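Local coordinates for hypothetical protein (Pseudomonas aeruginosa, PDB 2H9F) that probably isomerises methylaconitate, as a member of the PrpF family, at residues 46-51 and 70-75; 178-183 and 372-377. All blocks are in the same frame, centred on the assembly; numbering follows the deposited sequence.

Interaction 1: 46-51 and 70-75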
loop_
_atom_site.group_PDB
_atom_site.type_symbol
_atom_site.label_atom_id
_atom_site.label_comp_id
_atom_site.label_asym_id
_atom_site.label_seq_id
_atom_site.Cartn_x
_atom_site.Cartn_y
_atom_site.Cartn_z
HETATM N N MSE A 46 -4.921 -15.476 -2.399
HETATM C CA MSE A 46 -4.522 -15.050 -1.038
HETATM C C MSE A 46 -3.010 -14.909 -1.011
HETATM O O MSE A 46 -2.406 -13.826 -0.675
HETATM C CB MSE A 46 -5.037 -16.106 0.019
HETATM C CG MSE A 46 -6.450 -15.982 0.360
HETATM SE SE MSE A 46 -6.766 -17.393 1.615
HETATM C CE MSE A 46 -8.548 -18.150 1.104
ATOM N N ARG A 47 -2.320 -15.901 -1.543
ATOM C CA ARG A 47 -0.863 -15.911 -1.399
ATOM C C ARG A 47 -0.207 -14.880 -2.334
ATOM O O ARG A 47 0.777 -14.195 -1.956
ATOM C CB ARG A 47 -0.338 -17.352 -1.577
ATOM C CG ARG A 47 1.102 -17.582 -1.089
ATOM C CD ARG A 47 1.292 -17.664 0.455
ATOM N NE ARG A 47 2.587 -17.045 0.681
ATOM C CZ ARG A 47 3.695 -17.591 1.180
ATOM N NH1 ARG A 47 3.766 -18.821 1.708
ATOM N NH2 ARG A 47 4.771 -16.809 1.197
ATOM N N VAL A 48 -0.769 -14.719 -3.534
ATOM C CA VAL A 48 -0.220 -13.688 -4.470
ATOM C C VAL A 48 -0.310 -12.327 -3.845
ATOM O O VAL A 48 0.627 -11.472 -3.963
ATOM C CB VAL A 48 -0.990 -13.728 -5.832
ATOM C CG1 VAL A 48 -0.808 -12.474 -6.648
ATOM C CG2 VAL A 48 -0.541 -14.968 -6.621
ATOM N N ILE A 49 -1.475 -12.065 -3.263
ATOM C CA ILE A 49 -1.764 -10.798 -2.590
ATOM C C ILE A 49 -0.996 -10.543 -1.295
ATOM O O ILE A 49 -0.552 -9.392 -1.043
ATOM C CB ILE A 49 -3.273 -10.599 -2.366
ATOM C CG1 ILE A 49 -3.948 -10.320 -3.724
ATOM C CG2 ILE A 49 -3.555 -9.444 -1.402
ATOM C CD1 ILE A 49 -3.354 -9.135 -4.509
ATOM N N GLY A 50 -0.732 -11.616 -0.569
ATOM C CA GLY A 50 0.038 -11.564 0.673
ATOM C C GLY A 50 -0.842 -11.673 1.909
ATOM O O GLY A 50 -0.457 -11.189 2.987
ATOM N N SER A 51 -2.001 -12.297 1.728
ATOM C CA SER A 51 -3.001 -12.481 2.768
ATOM C C SER A 51 -3.072 -13.947 3.156
ATOM O O SER A 51 -2.618 -14.822 2.420
ATOM C CB SER A 51 -4.394 -12.048 2.253
ATOM O OG SER A 51 -4.461 -10.659 2.017
ATOM N N SER A 70 -6.237 -4.913 -3.236
ATOM C CA SER A 70 -6.232 -6.267 -2.756
ATOM C C SER A 70 -7.165 -7.111 -3.623
ATOM O O SER A 70 -8.141 -7.689 -3.173
ATOM C CB SER A 70 -6.561 -6.307 -1.269
ATOM O OG SER A 70 -6.578 -7.650 -0.805
ATOM N N LYS A 71 -6.804 -7.171 -4.895
ATOM C CA LYS A 71 -7.666 -7.683 -5.928
ATOM C C LYS A 71 -6.936 -8.550 -6.968
ATOM O O LYS A 71 -5.891 -8.194 -7.450
ATOM C CB LYS A 71 -8.327 -6.482 -6.673
ATOM C CG LYS A 71 -9.140 -5.527 -5.824
ATOM C CD LYS A 71 -9.760 -4.411 -6.707
ATOM C CE LYS A 71 -10.349 -3.222 -5.924
ATOM N NZ LYS A 71 -11.667 -3.447 -5.383
ATOM N N CYS A 72 -7.572 -9.634 -7.372
ATOM C CA CYS A 72 -7.085 -10.498 -8.440
ATOM C C CYS A 72 -8.193 -10.672 -9.493
ATOM O O CYS A 72 -9.390 -10.747 -9.150
ATOM C CB CYS A 72 -6.721 -11.852 -7.875
ATOM S SG CYS A 72 -5.122 -11.845 -6.991
ATOM N N VAL A 73 -7.792 -10.793 -10.755
ATOM C CA VAL A 73 -8.741 -10.920 -11.871
ATOM C C VAL A 73 -8.307 -12.051 -12.791
ATOM O O VAL A 73 -7.116 -12.176 -13.094
ATOM C CB VAL A 73 -8.806 -9.606 -12.664
ATOM C CG1 VAL A 73 -9.573 -9.762 -14.027
ATOM C CG2 VAL A 73 -9.427 -8.498 -11.812
ATOM N N ILE A 74 -9.272 -12.905 -13.156
ATOM C CA ILE A 74 -9.134 -13.933 -14.214
ATOM C C ILE A 74 -9.959 -13.511 -15.455
ATOM O O ILE A 74 -11.138 -13.167 -15.335
ATOM C CB ILE A 74 -9.634 -15.333 -13.762
ATOM C CG1 ILE A 74 -8.909 -15.786 -12.477
ATOM C CG2 ILE A 74 -9.399 -16.361 -14.915
ATOM C CD1 ILE A 74 -9.530 -17.033 -11.817
ATOM N N LEU A 75 -9.310 -13.482 -16.620
ATOM C CA LEU A 75 -9.977 -13.346 -17.930
ATOM C C LEU A 75 -9.765 -14.631 -18.721
ATOM O O LEU A 75 -8.721 -15.301 -18.594
ATOM C CB LEU A 75 -9.410 -12.187 -18.741
ATOM C CG LEU A 75 -10.211 -10.895 -18.777
ATOM C CD1 LEU A 75 -10.292 -10.306 -17.439
ATOM C CD2 LEU A 75 -9.569 -9.928 -19.746
#
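Where Ile49 leans on Ser70 and Cys72, helix 39-49 has just been brought to an end by two amides that share one acceptor, Met46 O, with Gly50 N at 2.8 Å and Ser51 N at 2.9 Å. Gly50, with its positive phi, is the C-prime residue of a Schellman motif, a classic way to stop a helix and turn the chain aside. Ile49, the last helical residue, then supplies most of the contact, and its two branches divide the work: CG2 meets Ser70, while CG1 and CD1 lie against Cys72 SG and the Lys71 backbone. Ile49 CG2 rests on the hydroxyl OG of Ser70 at 3.6 Å, while that hydroxyl gives its hydrogen bond to Val92 O and so is satisfied although buried. Along the other branch, Ile49 CG1 lies 3.8 Å from Cys72 SG. A chi2 of -55° folds this branch, and Ile49 CD1 reaches the backbone of Lys71, 4.0 Å from Lys71 N. One residue earlier, Val48 adds a looser touch of Val48 CG1 on Cys72 SG at 4.4 Å. No hydrogen bond crosses between the segments; the direct contact between them is van der Waals packing, mostly of apolar groups. Nearby, Arg47 makes a cation-pi contact with Phe170 of the second subunit. Strand 71-77 is paired with strands 20-26 and 85-92, and its residues alternate: Cys72 meets helix 39-49, whereas Lys71, Val73 and Leu75 touch helix 106-118, so the strand has a helix on each of its two faces.

Interaction 2: 178-183 and 372-377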
loop_
_atom_site.group_PDB
_atom_site.type_symbol
_atom_site.label_atom_id
_atom_site.label_comp_id
_atom_site.label_asym_id
_atom_site.label_seq_id
_atom_site.Cartn_x
_atom_site.Cartn_y
_atom_site.Cartn_z
ATOM N N GLU A 178 -19.527 1.010 -21.193
ATOM C CA GLU A 178 -20.981 0.953 -21.191
ATOM C C GLU A 178 -21.429 -0.277 -20.419
ATOM O O GLU A 178 -21.125 -1.389 -20.813
ATOM C CB GLU A 178 -21.594 0.830 -22.606
ATOM C CG GLU A 178 -21.000 1.718 -23.632
ATOM C CD GLU A 178 -21.795 1.739 -24.949
ATOM O OE1 GLU A 178 -22.545 0.798 -25.244
ATOM O OE2 GLU A 178 -21.662 2.739 -25.679
ATOM N N PHE A 179 -22.166 -0.047 -19.341
ATOM C CA PHE A 179 -22.753 -1.108 -18.562
ATOM C C PHE A 179 -24.172 -1.305 -19.051
ATOM O O PHE A 179 -25.031 -0.438 -18.885
ATOM C CB PHE A 179 -22.716 -0.733 -17.089
ATOM C CG PHE A 179 -21.330 -0.649 -16.531
ATOM C CD1 PHE A 179 -20.567 0.481 -16.717
ATOM C CD2 PHE A 179 -20.767 -1.718 -15.857
ATOM C CE1 PHE A 179 -19.275 0.572 -16.219
ATOM C CE2 PHE A 179 -19.464 -1.638 -15.339
ATOM C CZ PHE A 179 -18.727 -0.486 -15.532
ATOM N N LEU A 180 -24.417 -2.443 -19.682
ATOM C CA LEU A 180 -25.712 -2.719 -20.255
ATOM C C LEU A 180 -26.673 -3.233 -19.193
ATOM O O LEU A 180 -26.311 -4.055 -18.349
ATOM C CB LEU A 180 -25.598 -3.743 -21.381
ATOM C CG LEU A 180 -24.646 -3.361 -22.523
ATOM C CD1 LEU A 180 -24.846 -4.313 -23.732
ATOM C CD2 LEU A 180 -24.815 -1.935 -22.996
ATOM N N ASP A 181 -27.904 -2.737 -19.248
ATOM C CA ASP A 181 -28.991 -3.186 -18.357
ATOM C C ASP A 181 -28.522 -3.286 -16.916
ATOM O O ASP A 181 -28.631 -4.330 -16.307
ATOM C CB ASP A 181 -29.602 -4.523 -18.835
ATOM C CG ASP A 181 -30.168 -4.446 -20.294
ATOM O OD1 ASP A 181 -30.839 -3.434 -20.682
ATOM O OD2 ASP A 181 -29.924 -5.418 -21.064
ATOM N N PRO A 182 -28.004 -2.180 -16.372
ATOM C CA PRO A 182 -27.441 -2.140 -15.027
ATOM C C PRO A 182 -28.480 -2.332 -13.913
ATOM O O PRO A 182 -29.654 -2.002 -14.093
ATOM C CB PRO A 182 -26.812 -0.729 -14.965
ATOM C CG PRO A 182 -27.611 0.083 -15.907
ATOM C CD PRO A 182 -27.969 -0.853 -17.017
ATOM N N SER A 183 -28.034 -2.862 -12.770
ATOM C CA SER A 183 -28.931 -3.197 -11.627
ATOM C C SER A 183 -28.279 -3.027 -10.236
ATOM O O SER A 183 -28.958 -3.199 -9.204
ATOM C CB SER A 183 -29.445 -4.641 -11.757
ATOM O OG SER A 183 -30.519 -4.698 -12.675
ATOM N N VAL A 372 -33.611 1.540 -17.258
ATOM C CA VAL A 372 -32.294 2.033 -17.682
ATOM C C VAL A 372 -31.639 0.924 -18.483
ATOM O O VAL A 372 -31.530 -0.196 -18.019
ATOM C CB VAL A 372 -31.378 2.417 -16.517
ATOM C CG1 VAL A 372 -30.004 2.952 -17.038
ATOM C CG2 VAL A 372 -32.058 3.442 -15.617
ATOM N N THR A 373 -31.229 1.224 -19.704
ATOM C CA THR A 373 -30.645 0.211 -20.548
ATOM C C THR A 373 -29.125 0.310 -20.616
ATOM O O THR A 373 -28.457 -0.685 -20.949
ATOM C CB THR A 373 -31.229 0.288 -21.969
ATOM O OG1 THR A 373 -31.026 1.594 -22.491
ATOM C CG2 THR A 373 -32.715 -0.071 -21.967
ATOM N N LYS A 374 -28.582 1.494 -20.324
ATOM C CA LYS A 374 -27.130 1.699 -20.266
ATOM C C LYS A 374 -26.718 2.716 -19.226
ATOM O O LYS A 374 -27.379 3.727 -19.062
ATOM C CB LYS A 374 -26.580 2.249 -21.576
ATOM C CG LYS A 374 -26.756 1.386 -22.817
ATOM C CD LYS A 374 -26.158 2.132 -24.003
ATOM C CE LYS A 374 -26.131 1.320 -25.275
ATOM N NZ LYS A 374 -25.459 2.075 -26.363
ATOM N N ALA A 375 -25.585 2.446 -18.580
ATOM C CA ALA A 375 -24.795 3.451 -17.856
ATOM C C ALA A 375 -23.463 3.610 -18.575
ATOM O O ALA A 375 -22.782 2.638 -18.845
ATOM C CB ALA A 375 -24.552 3.025 -16.433
ATOM N N ILE A 376 -23.077 4.838 -18.842
ATOM C CA ILE A 376 -21.884 5.138 -19.617
ATOM C C ILE A 376 -20.978 6.062 -18.819
ATOM O O ILE A 376 -21.418 7.072 -18.263
ATOM C CB ILE A 376 -22.264 5.811 -20.975
ATOM C CG1 ILE A 376 -23.270 4.935 -21.746
ATOM C CG2 ILE A 376 -21.007 6.046 -21.842
ATOM C CD1 ILE A 376 -23.932 5.603 -22.908
HETATM N N MSE A 377 -19.699 5.709 -18.745
HETATM C CA MSE A 377 -18.702 6.510 -18.029
HETATM C C MSE A 377 -17.337 6.293 -18.637
HETATM O O MSE A 377 -17.146 5.369 -19.405
HETATM C CB MSE A 377 -18.688 6.112 -16.576
HETATM C CG MSE A 377 -18.312 4.638 -16.377
HETATM SE SE MSE A 377 -18.719 4.017 -14.590
HETATM C CE MSE A 377 -20.608 3.808 -14.714
HETATM O O HOH W 1 -31.561 -1.967 -16.154
#
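Strand 178-180 and strand 372-377 run antiparallel at 160°, with Phe179 and Ala375 as the hydrogen-bonded pair and Glu178-Ile376 and Leu180-Lys374 as non-hydrogen-bonded pairs. Phe179 N reaches Ala375 O at 2.8 Å, and Ala375 N returns a bond to Phe179 O at 3.0 Å. Past the strand end, Asp181 N meets Thr373 O at 2.7 Å from well above the carbonyl plane, as the backbone of Asp181 takes positive phi and turns away. A water bonded to both Pro182 O and Val372 O bridges the chains there. On one face the extended Lys374 side chain lies alongside its neighbours: its CG packs on Leu180 CD2 at 3.9 Å, and its NZ forms a weak salt bridge to Glu178 OE1 at 3.4 Å. On the other face Met377, a selenomethionine bent at chi3 (76°), brings its CE to 3.8 Å from Phe179 CE1, the two side chains crossing nearly at right angles. Met377 SE lies 5.0 Å from the Phe179 ring centroid, 60° off the ring normal, an oblique Met-aromatic contact. Pro182 CG touches Val372 CG1 at 3.9 Å, also crosswise, and Val372 and Met377 continue onto helix 319-330. Opposite Glu362 on the next strand, Thr373 and Lys374 form a classic beta bulge, an irregularity set here within the long strand that strand 175-180 and strand 355-366 both pair with.

Overall arrangement
From the N terminus, the chain first meets interaction 1, which closes a short loop: 18 residues, none in helix or strand, separate segments 46-51 and 70-75. Interaction 2 opens later and spans 188 residues, including strands 200-204 to 355-366 and helix 319-330, before strand 369-386 returns to pair with strand 175-180. The two contacts are therefore in series, neither nested nor crossed. The centres of interactions 1 and 2 lie about 27 Å apart, and the nearest atoms of interactions 1 and 2 about 13 Å apart. One is local packing of a helix on a strand; the other joins distant parts of the sequence. Strand 369-386 also pairs with strands 7-17 and 355-366.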